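Long-range contact in tannase (Lactobacillus plantarum, PDB 4J0G), which probably hydrolyses the galloyl ester bonds of tannins and related gallate esters: residues A[158-163]-A[199-204]. Sequence-based numbering, arbitrary orientation.
Sequences IITNGT and FAVSAY
Tyr-204 and Ser-202 both turn toward Asn-161, whose amide oxygen accepts a hydrogen bond from the serine and also lies against the edge of the tyrosine ring. Ser-202 OG donates to Asn-161 OD1 at 2.7 Å, approaching from above the amide carbonyl plane, 35° out of it, rather than along a lone pair. Asn-161 OD1 also lies in the plane of the Tyr-204 ring at its edge, 3.2 Å from Tyr-204 CE2, with ring and amide planes 76° apart. With CG of Asn-161 anti to the backbone N (chi1 -174°) and OG of Ser-202 likewise anti to its own, the two polar groups converge on one side of the paired strands. Outside the pair, Asp-455 accepts from Asn-161 ND2, fixing which way the amide faces, and Asp-457 bonds the Tyr-204 hydroxyl. Replacing Asn-161 by a leucine would probably leave the Ser-202 hydroxyl and the Asp-455 carboxylate without these amide partners and free the serine side chain to turn.

Backbone bonds set the register of the strands, which run nearly parallel. Ile-158 O accepts from both Phe-199 N and Ala-200 N, Thr-160 O takes Ser-202 N at 3.0 Å, and Gly-162 O takes Tyr-204 N at 2.9 Å; the return bond from Thr-160 N to Ala-200 O is weak. Near the start, Ile-159 CG1 packs on Ala-200 CB (3.8 Å) and meets the edge of the Phe-199 ring, on the face covered by helix 458-469. Thr-160 emerges on the other face, where its hydroxyl bonds Ser-170.

These are neighbouring central strands of the mixed alpha/beta-hydrolase sheet, joined by a helical crossover. Gly-162 opens a GxSxG sequence consistent with the nucleophile elbow, and the Thr-163 side chain comes within about 5 Å of that of His-452, a 3,4-dihydroxybenzoate-binding residue.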
loop_
_atom_site.group_PDB
_atom_site.type_symbol
_atom_site.label_atom_id
_atom_site.label_comp_id
_atom_site.label_asym_id
_atom_site.label_seq_id
_atom_site.Cartn_x
_atom_site.Cartn_y
_atom_site.Cartn_z
ATOM N N ILE A 158 2.515 4.769 15.847
ATOM C CA ILE A 158 1.787 5.008 14.615
ATOM C C ILE A 158 1.898 3.819 13.664
ATOM O O ILE A 158 2.979 3.304 13.379
ATOM C CB ILE A 158 2.321 6.264 13.912
ATOM C CG1 ILE A 158 2.012 7.512 14.746
ATOM C CG2 ILE A 158 1.763 6.368 12.499
ATOM C CD1 ILE A 158 2.685 8.766 14.232
ATOM N N ILE A 159 0.729 3.378 13.211
ATOM C CA ILE A 159 0.579 2.276 12.279
ATOM C C ILE A 159 -0.227 2.753 11.085
ATOM O O ILE A 159 -1.394 3.135 11.230
ATOM C CB ILE A 159 -0.167 1.100 12.942
ATOM C CG1 ILE A 159 0.546 0.667 14.226
ATOM C CG2 ILE A 159 -0.296 -0.064 11.975
ATOM C CD1 ILE A 159 -0.374 0.532 15.417
ATOM N N THR A 160 0.402 2.781 9.913
ATOM C CA THR A 160 -0.280 3.192 8.687
ATOM C C THR A 160 -1.067 2.031 8.094
ATOM O O THR A 160 -0.729 0.871 8.320
ATOM C CB THR A 160 0.693 3.785 7.647
ATOM O OG1 THR A 160 1.828 2.923 7.497
ATOM C CG2 THR A 160 1.153 5.166 8.087
ATOM N N ASN A 161 -2.109 2.344 7.333
ATOM C CA ASN A 161 -2.896 1.319 6.651
ATOM C C ASN A 161 -3.389 1.823 5.308
ATOM O O ASN A 161 -3.732 2.996 5.166
ATOM C CB ASN A 161 -4.094 0.918 7.524
ATOM C CG ASN A 161 -4.875 -0.250 6.949
ATOM O OD1 ASN A 161 -4.298 -1.254 6.536
ATOM N ND2 ASN A 161 -6.196 -0.120 6.912
ATOM N N GLY A 162 -3.429 0.935 4.323
ATOM C CA GLY A 162 -3.901 1.297 3.001
ATOM C C GLY A 162 -4.048 0.111 2.067
ATOM O O GLY A 162 -3.520 -0.974 2.330
ATOM N N THR A 163 -4.756 0.328 0.963
ATOM C CA THR A 163 -4.979 -0.716 -0.021
ATOM C C THR A 163 -4.492 -0.209 -1.365
ATOM O O THR A 163 -4.679 0.958 -1.705
ATOM C CB THR A 163 -6.475 -1.060 -0.163
ATOM O OG1 THR A 163 -6.980 -1.547 1.085
ATOM C CG2 THR A 163 -6.683 -2.118 -1.246
ATOM N N PHE A 199 5.949 3.210 13.614
ATOM C CA PHE A 199 6.051 1.995 14.418
ATOM C C PHE A 199 5.787 0.678 13.683
ATOM O O PHE A 199 6.511 -0.303 13.869
ATOM C CB PHE A 199 5.107 2.120 15.612
ATOM C CG PHE A 199 5.034 0.890 16.463
ATOM C CD1 PHE A 199 6.120 0.458 17.205
ATOM C CD2 PHE A 199 3.849 0.177 16.532
ATOM C CE1 PHE A 199 6.026 -0.678 17.987
ATOM C CE2 PHE A 199 3.744 -0.951 17.310
ATOM C CZ PHE A 199 4.832 -1.384 18.041
ATOM N N ALA A 200 4.749 0.653 12.856
ATOM C CA ALA A 200 4.352 -0.575 12.186
ATOM C C ALA A 200 3.650 -0.278 10.874
ATOM O O ALA A 200 3.068 0.795 10.695
ATOM C CB ALA A 200 3.463 -1.414 13.087
ATOM N N VAL A 201 3.688 -1.245 9.965
ATOM C CA VAL A 201 3.068 -1.093 8.660
ATOM C C VAL A 201 2.005 -2.146 8.416
ATOM O O VAL A 201 2.244 -3.344 8.587
ATOM C CB VAL A 201 4.104 -1.165 7.520
ATOM C CG1 VAL A 201 3.401 -1.263 6.168
ATOM C CG2 VAL A 201 5.029 0.045 7.571
ATOM N N SER A 202 0.826 -1.686 8.017
ATOM C CA SER A 202 -0.185 -2.562 7.455
ATOM C C SER A 202 -0.348 -2.206 5.991
ATOM O O SER A 202 -0.561 -1.041 5.656
ATOM C CB SER A 202 -1.507 -2.352 8.190
ATOM O OG SER A 202 -2.560 -3.032 7.541
ATOM N N ALA A 203 -0.235 -3.202 5.116
ATOM C CA ALA A 203 -0.400 -2.947 3.691
ATOM C C ALA A 203 -1.176 -4.041 2.967
ATOM O O ALA A 203 -0.823 -5.222 3.022
ATOM C CB ALA A 203 0.968 -2.748 3.040
ATOM N N TYR A 204 -2.233 -3.620 2.278
ATOM C CA TYR A 204 -3.018 -4.495 1.417
ATOM C C TYR A 204 -2.662 -4.287 -0.044
ATOM O O TYR A 204 -2.649 -3.152 -0.526
ATOM C CB TYR A 204 -4.507 -4.273 1.646
ATOM C CG TYR A 204 -4.948 -4.662 3.037
ATOM C CD1 TYR A 204 -5.340 -5.968 3.322
ATOM C CD2 TYR A 204 -4.955 -3.732 4.072
ATOM C CE1 TYR A 204 -5.734 -6.332 4.597
ATOM C CE2 TYR A 204 -5.348 -4.086 5.343
ATOM C CZ TYR A 204 -5.735 -5.385 5.601
ATOM O OH TYR A 204 -6.128 -5.738 6.869
#